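Long-range contacts in borrelidin polyketide synthase, type I (Streptomyces parvulus, PDB 6OBT), which probably removes water from beta-hydroxyacyl intermediates carried on the polyketide synthase, acting as the dehydratase domain of borrelidin assembly: residues A40-F44 and A223-P228; E167-T171 and L209-I213. All coordinates share one frame; numbering follows the deposited sequence.

How the contacts relate
Contact 1 ties an N-terminal loop to the turn that starts helix 228-236, close to the seam between the two halves of what is probably a double hotdog. The centre of contact 2, where a proline-rich loop covers strand 208-214, lies about 21 Å from the centre of the chain, against about 10 Å for contact 1. The centres of contacts 1 and 2 are about 27 Å apart and the nearest atoms of contacts 1 and 2 about 8 Å, so they do not touch. Both border helix 228-236, which in dehydratases of this family carries the catalytic aspartate: contact 1 at its N-terminal end through P228, contact 2 through I213, which packs on L230 and A233.

Contact 1. Residues A40-F44 and A223-P228; sequences AGHAF and AYGLHP
A43 N donates to A223 O (2.9 Å, 157° at the hydrogen), meeting a lone pair in the carbonyl plane, and the same oxygen lies over the centre of the H42 imidazole, 3.6 Å above its plane. Packing is closest around the Y224 ring. The A43 methyl sits over one face of it, CB 3.4 Å from Y224 CZ, while the phenol turns its edge into the face of F44 in a T-shaped pair with planes at 84°, bringing Y224 OH to 3.3 Å from F44 CE1. H42 crosses the phenol at about a right angle, CE1 3.8 Å from Y224 CD1, and completes an aromatic cluster. P228 CG brushes F44 CE2 more loosely at 4.0 Å. The opposite extreme is G41, solvent-exposed and barely touched; A43 and A223, their CB atoms 3.5 Å apart, are themselves partly exposed.

H42 has CG anti to the backbone N (chi1 -162°), which puts ND1 beside the F44 N-H, with F44 N to H42 ND1 3.0 Å. Its NE2 meets E88 of helix 83-97, whose carboxylate also receives the N-H groups of G225 and L226. H42 and the turn that leads into H227, the N-cap of helix 228-236, thus share one acid. With ND1 accepting and NE2 facing a carboxylate, H42 is probably protonated on NE2, and E88 probably stays ionised.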
ATOM      1  N   ALA A  40       4.010  10.698  -2.679  1.00 47.61           N
ATOM      2  CA  ALA A  40       5.210  10.271  -3.393  1.00 42.51           C
ATOM      3  C   ALA A  40       5.660  11.229  -4.493  1.00 43.78           C
ATOM      4  O   ALA A  40       6.761  11.053  -5.025  1.00 47.10           O
ATOM      5  CB  ALA A  40       4.995   8.867  -3.979  1.00 35.75           C
ATOM      6  N   GLY A  41       4.848  12.225  -4.854  1.00 42.19           N
ATOM      7  CA  GLY A  41       5.302  13.285  -5.744  1.00 45.32           C
ATOM      8  C   GLY A  41       5.515  12.920  -7.201  1.00 45.75           C
ATOM      9  O   GLY A  41       6.225  13.640  -7.909  1.00 48.11           O
ATOM     10  N   HIS A  42       4.938  11.817  -7.672  1.00 41.70           N
ATOM     11  CA  HIS A  42       4.995  11.429  -9.074  1.00 39.26           C
ATOM     12  C   HIS A  42       3.588  11.348  -9.637  1.00 41.17           C
ATOM     13  O   HIS A  42       2.664  10.900  -8.952  1.00 35.32           O
ATOM     14  CB  HIS A  42       5.684  10.082  -9.275  1.00 33.99           C
ATOM     15  CG  HIS A  42       6.132   9.850 -10.686  1.00 37.60           C
ATOM     16  ND1 HIS A  42       5.296   9.356 -11.666  1.00 38.02           N
ATOM     17  CD2 HIS A  42       7.322  10.087 -11.290  1.00 35.94           C
ATOM     18  CE1 HIS A  42       5.958   9.271 -12.806  1.00 40.64           C
ATOM     19  NE2 HIS A  42       7.190   9.714 -12.606  1.00 35.98           N
ATOM     20  N   ALA A  43       3.440  11.760 -10.898  1.00 37.25           N
ATOM     21  CA  ALA A  43       2.124  11.776 -11.533  1.00 40.50           C
ATOM     22  C   ALA A  43       1.533  10.373 -11.651  1.00 38.87           C
ATOM     23  O   ALA A  43       0.337  10.175 -11.397  1.00 43.78           O
ATOM     24  CB  ALA A  43       2.214  12.434 -12.912  1.00 44.94           C
ATOM     25  N   PHE A  44       2.354   9.382 -12.014  1.00 33.78           N
ATOM     26  CA  PHE A  44       1.849   8.025 -12.206  1.00 32.30           C
ATOM     27  C   PHE A  44       1.725   7.247 -10.901  1.00 34.94           C
ATOM     28  O   PHE A  44       0.877   6.355 -10.810  1.00 30.84           O
ATOM     29  CB  PHE A  44       2.750   7.230 -13.140  1.00 33.89           C
ATOM     30  CG  PHE A  44       2.685   7.669 -14.579  1.00 42.29           C
ATOM     31  CD1 PHE A  44       1.658   8.479 -15.031  1.00 44.67           C
ATOM     32  CD2 PHE A  44       3.659   7.267 -15.470  1.00 37.40           C
ATOM     33  CE1 PHE A  44       1.613   8.886 -16.363  1.00 47.99           C
ATOM     34  CE2 PHE A  44       3.621   7.667 -16.794  1.00 37.21           C
ATOM     35  CZ  PHE A  44       2.593   8.474 -17.241  1.00 40.46           C
ATOM     36  N   ALA A 223       5.311  16.799 -12.375  1.00 46.24           N
ATOM     37  CA  ALA A 223       5.231  15.574 -11.586  1.00 49.56           C
ATOM     38  C   ALA A 223       5.999  14.416 -12.216  1.00 46.11           C
ATOM     39  O   ALA A 223       5.671  13.248 -11.971  1.00 38.20           O
ATOM     40  CB  ALA A 223       3.771  15.187 -11.353  1.00 49.63           C
ATOM     41  N   TYR A 224       7.020  14.714 -13.009  1.00 39.92           N
ATOM     42  CA  TYR A 224       7.849  13.700 -13.641  1.00 37.03           C
ATOM     43  C   TYR A 224       9.315  14.010 -13.378  1.00 38.76           C
ATOM     44  O   TYR A 224       9.688  15.151 -13.107  1.00 36.80           O
ATOM     45  CB  TYR A 224       7.582  13.637 -15.148  1.00 35.19           C
ATOM     46  CG  TYR A 224       6.158  13.265 -15.469  1.00 33.97           C
ATOM     47  CD1 TYR A 224       5.785  11.935 -15.566  1.00 33.02           C
ATOM     48  CD2 TYR A 224       5.192  14.241 -15.694  1.00 32.41           C
ATOM     49  CE1 TYR A 224       4.490  11.571 -15.854  1.00 32.96           C
ATOM     50  CE2 TYR A 224       3.875  13.886 -15.996  1.00 38.58           C
ATOM     51  CZ  TYR A 224       3.536  12.546 -16.072  1.00 40.41           C
ATOM     52  OH  TYR A 224       2.237  12.163 -16.362  1.00 41.96           O
ATOM     53  N   GLY A 225      10.143  12.972 -13.435  1.00 33.67           N
ATOM     54  CA  GLY A 225      11.572  13.176 -13.411  1.00 32.25           C
ATOM     55  C   GLY A 225      11.962  13.646 -14.806  1.00 33.05           C
ATOM     56  O   GLY A 225      12.404  14.789 -14.990  1.00 35.04           O
ATOM     57  N   LEU A 226      11.759  12.772 -15.790  1.00 31.67           N
ATOM     58  CA  LEU A 226      11.862  13.104 -17.213  1.00 30.70           C
ATOM     59  C   LEU A 226      10.570  12.690 -17.891  1.00 34.79           C
ATOM     60  O   LEU A 226      10.245  11.494 -17.927  1.00 38.18           O
ATOM     61  CB  LEU A 226      13.061  12.409 -17.867  1.00 36.39           C
ATOM     62  CG  LEU A 226      13.281  12.720 -19.356  1.00 41.64           C
ATOM     63  CD1 LEU A 226      13.553  14.208 -19.533  1.00 40.28           C
ATOM     64  CD2 LEU A 226      14.425  11.902 -19.916  1.00 36.55           C
ATOM     65  N   HIS A 227       9.827  13.669 -18.419  1.00 36.01           N
ATOM     66  CA  HIS A 227       8.518  13.385 -19.007  1.00 32.20           C
ATOM     67  C   HIS A 227       8.607  12.220 -19.993  1.00 37.95           C
ATOM     68  O   HIS A 227       9.493  12.219 -20.868  1.00 35.21           O
ATOM     69  CB  HIS A 227       7.975  14.617 -19.737  1.00 37.95           C
ATOM     70  CG  HIS A 227       6.524  14.522 -20.096  1.00 39.22           C
ATOM     71  ND1 HIS A 227       6.071  13.813 -21.190  1.00 38.76           N
ATOM     72  CD2 HIS A 227       5.425  15.054 -19.508  1.00 38.05           C
ATOM     73  CE1 HIS A 227       4.752  13.903 -21.252  1.00 40.23           C
ATOM     74  NE2 HIS A 227       4.334  14.653 -20.243  1.00 36.82           N
ATOM     75  N   PRO A 228       7.700  11.238 -19.913  1.00 34.01           N
ATOM     76  CA  PRO A 228       7.785  10.067 -20.810  1.00 31.70           C
ATOM     77  C   PRO A 228       7.870  10.388 -22.292  1.00 37.90           C
ATOM     78  O   PRO A 228       8.520   9.642 -23.039  1.00 40.61           O
ATOM     79  CB  PRO A 228       6.501   9.294 -20.470  1.00 37.44           C
ATOM     80  CG  PRO A 228       6.304   9.583 -19.008  1.00 38.87           C
ATOM     81  CD  PRO A 228       6.730  11.024 -18.818  1.00 36.18           C
TER

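Contact 2. Residues E167-T171 and L209-I213; sequences EWPPT and LVAEI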
ATOM      1  N   GLU A 167      30.843  21.663 -27.038  1.00 65.65           N
ATOM      2  CA  GLU A 167      30.313  22.489 -28.125  1.00 68.53           C
ATOM      3  C   GLU A 167      29.058  21.827 -28.684  1.00 69.41           C
ATOM      4  O   GLU A 167      28.882  20.608 -28.588  1.00 69.42           O
ATOM      5  CB  GLU A 167      31.338  22.714 -29.250  1.00 77.93           C
ATOM      6  CG  GLU A 167      31.762  21.471 -30.027  1.00 85.64           C
ATOM      7  CD  GLU A 167      32.896  20.727 -29.357  1.00 96.34           C
ATOM      8  OE1 GLU A 167      32.770  20.402 -28.164  1.00 97.59           O
ATOM      9  OE2 GLU A 167      33.925  20.485 -30.026  1.00103.12           O
ATOM     10  N   TRP A 168      28.183  22.653 -29.272  1.00 70.57           N
ATOM     11  CA  TRP A 168      26.946  22.140 -29.875  1.00 68.52           C
ATOM     12  C   TRP A 168      26.580  22.902 -31.148  1.00 73.20           C
ATOM     13  O   TRP A 168      26.529  24.147 -31.131  1.00 76.78           O
ATOM     14  CB  TRP A 168      25.790  22.219 -28.888  1.00 59.28           C
ATOM     15  CG  TRP A 168      24.555  21.519 -29.406  1.00 57.58           C
ATOM     16  CD1 TRP A 168      23.453  22.097 -29.959  1.00 64.58           C
ATOM     17  CD2 TRP A 168      24.323  20.109 -29.421  1.00 61.27           C
ATOM     18  NE1 TRP A 168      22.532  21.128 -30.313  1.00 56.14           N
ATOM     19  CE2 TRP A 168      23.050  19.898 -29.998  1.00 56.94           C
ATOM     20  CE3 TRP A 168      25.069  19.001 -29.009  1.00 55.26           C
ATOM     21  CZ2 TRP A 168      22.503  18.629 -30.157  1.00 53.42           C
ATOM     22  CZ3 TRP A 168      24.519  17.734 -29.171  1.00 53.76           C
ATOM     23  CH2 TRP A 168      23.256  17.563 -29.745  1.00 52.85           C
ATOM     24  N   PRO A 169      26.317  22.202 -32.264  1.00 73.54           N
ATOM     25  CA  PRO A 169      26.436  20.751 -32.438  1.00 67.72           C
ATOM     26  C   PRO A 169      27.900  20.301 -32.394  1.00 66.51           C
ATOM     27  O   PRO A 169      28.772  21.143 -32.431  1.00 68.86           O
ATOM     28  CB  PRO A 169      25.842  20.510 -33.833  1.00 70.76           C
ATOM     29  CG  PRO A 169      25.170  21.782 -34.217  1.00 73.89           C
ATOM     30  CD  PRO A 169      25.891  22.862 -33.508  1.00 77.34           C
ATOM     31  N   PRO A 170      28.159  18.995 -32.275  1.00 66.85           N
ATOM     32  CA  PRO A 170      29.516  18.511 -32.521  1.00 68.53           C
ATOM     33  C   PRO A 170      29.878  18.891 -33.936  1.00 85.79           C
ATOM     34  O   PRO A 170      29.014  19.267 -34.721  1.00 94.79           O
ATOM     35  CB  PRO A 170      29.403  16.998 -32.307  1.00 72.28           C
ATOM     36  CG  PRO A 170      28.132  16.795 -31.564  1.00 63.97           C
ATOM     37  CD  PRO A 170      27.216  17.879 -32.039  1.00 65.56           C
ATOM     38  N   THR A 171      31.167  18.850 -34.260  1.00 89.92           N
ATOM     39  CA  THR A 171      31.603  19.512 -35.493  1.00 92.96           C
ATOM     40  C   THR A 171      32.323  18.533 -36.402  1.00 82.29           C
ATOM     41  O   THR A 171      32.885  17.514 -35.973  1.00 82.00           O
ATOM     42  CB  THR A 171      32.448  20.759 -35.217  1.00101.65           C
ATOM     43  OG1 THR A 171      32.968  21.276 -36.465  1.00111.89           O
ATOM     44  CG2 THR A 171      33.567  20.402 -34.385  1.00103.66           C
ATOM     45  N   LEU A 209      25.209   9.414 -33.406  1.00 60.19           N
ATOM     46  CA  LEU A 209      24.035  10.212 -33.713  1.00 64.54           C
ATOM     47  C   LEU A 209      23.876  11.313 -32.668  1.00 65.93           C
ATOM     48  O   LEU A 209      23.956  11.035 -31.466  1.00 60.39           O
ATOM     49  CB  LEU A 209      22.809   9.300 -33.705  1.00 66.76           C
ATOM     50  CG  LEU A 209      21.464   9.783 -34.197  1.00 74.88           C
ATOM     51  CD1 LEU A 209      21.434   9.626 -35.700  1.00 79.43           C
ATOM     52  CD2 LEU A 209      20.409   8.923 -33.531  1.00 74.70           C
ATOM     53  N   VAL A 210      23.652  12.554 -33.112  1.00 57.13           N
ATOM     54  CA  VAL A 210      23.294  13.627 -32.187  1.00 63.49           C
ATOM     55  C   VAL A 210      22.007  14.291 -32.655  1.00 63.79           C
ATOM     56  O   VAL A 210      21.727  14.376 -33.855  1.00 60.91           O
ATOM     57  CB  VAL A 210      24.415  14.677 -31.985  1.00 60.23           C
ATOM     58  CG1 VAL A 210      25.652  14.017 -31.400  1.00 57.33           C
ATOM     59  CG2 VAL A 210      24.754  15.407 -33.311  1.00 60.00           C
ATOM     60  N   ALA A 211      21.216  14.756 -31.686  1.00 57.21           N
ATOM     61  CA  ALA A 211      19.879  15.254 -31.970  1.00 56.00           C
ATOM     62  C   ALA A 211      19.461  16.294 -30.939  1.00 52.15           C
ATOM     63  O   ALA A 211      19.852  16.227 -29.768  1.00 51.69           O
ATOM     64  CB  ALA A 211      18.857  14.109 -31.989  1.00 51.97           C
ATOM     65  N   GLU A 212      18.656  17.252 -31.401  1.00 51.37           N
ATOM     66  CA  GLU A 212      17.894  18.153 -30.543  1.00 49.37           C
ATOM     67  C   GLU A 212      16.466  17.632 -30.453  1.00 50.08           C
ATOM     68  O   GLU A 212      15.828  17.391 -31.483  1.00 49.91           O
ATOM     69  CB  GLU A 212      17.899  19.586 -31.088  1.00 51.69           C
ATOM     70  CG  GLU A 212      19.188  20.330 -30.819  1.00 56.81           C
ATOM     71  CD  GLU A 212      19.273  21.654 -31.559  1.00 62.14           C
ATOM     72  OE1 GLU A 212      20.383  22.225 -31.610  1.00 58.28           O
ATOM     73  OE2 GLU A 212      18.237  22.127 -32.079  1.00 59.10           O
ATOM     74  N   ILE A 213      15.979  17.444 -29.225  1.00 49.85           N
ATOM     75  CA  ILE A 213      14.673  16.847 -28.952  1.00 50.24           C
ATOM     76  C   ILE A 213      13.987  17.698 -27.889  1.00 47.72           C
ATOM     77  O   ILE A 213      14.603  18.012 -26.865  1.00 49.22           O
ATOM     78  CB  ILE A 213      14.832  15.393 -28.464  1.00 50.46           C
ATOM     79  CG1 ILE A 213      15.704  14.587 -29.439  1.00 57.17           C
ATOM     80  CG2 ILE A 213      13.482  14.721 -28.321  1.00 51.99           C
ATOM     81  CD1 ILE A 213      16.177  13.247 -28.907  1.00 56.24           C
TER
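The indole of W168 meets strand 208-214 along its edge: E212 OE1 and A211 O both lie near the ring plane, one at the pyrrole nitrogen and the other beside the benzo carbons, while V210 approaches obliquely. NE1 points its hydrogen at E212 OE1 (2.7 Å, 156° at the hydrogen), and the oxygen lies almost exactly in the indole plane. It offers its anti lone pair, the one turned away from the other carboxylate oxygen, and the carboxylate is tilted only 28° from the ring. R201 of strand 199-205 forms a salt bridge to the same OE1, so a single oxygen is gripped by two donors, which probably favours the ionised acid. Further round the edge, W168 CZ2 comes to 3.6 Å from A211 O and CH2 to 3.8 Å from V210 CB.

In the double hotdog expected for a polyketide synthase dehydratase, this contact belongs to the second half: strand 208-214 runs between the antiparallel strands 199-205 and 270-276, and the loop 167-171 lies across it on the way to strand 174-176. W168 also rests on R272 of strand 270-276. With CG anti to the backbone N (chi1 -172°), the tryptophan reaches out to the strand, and the cis peptide between W168 and P169 bends the chain just after it. P170 and V210 reach toward each other, the CG/CD edge of the proline ring set against both valine methyls, with P170 CD 3.7 Å from V210 CG2 and P170 CG 3.7 Å from V210 CG1.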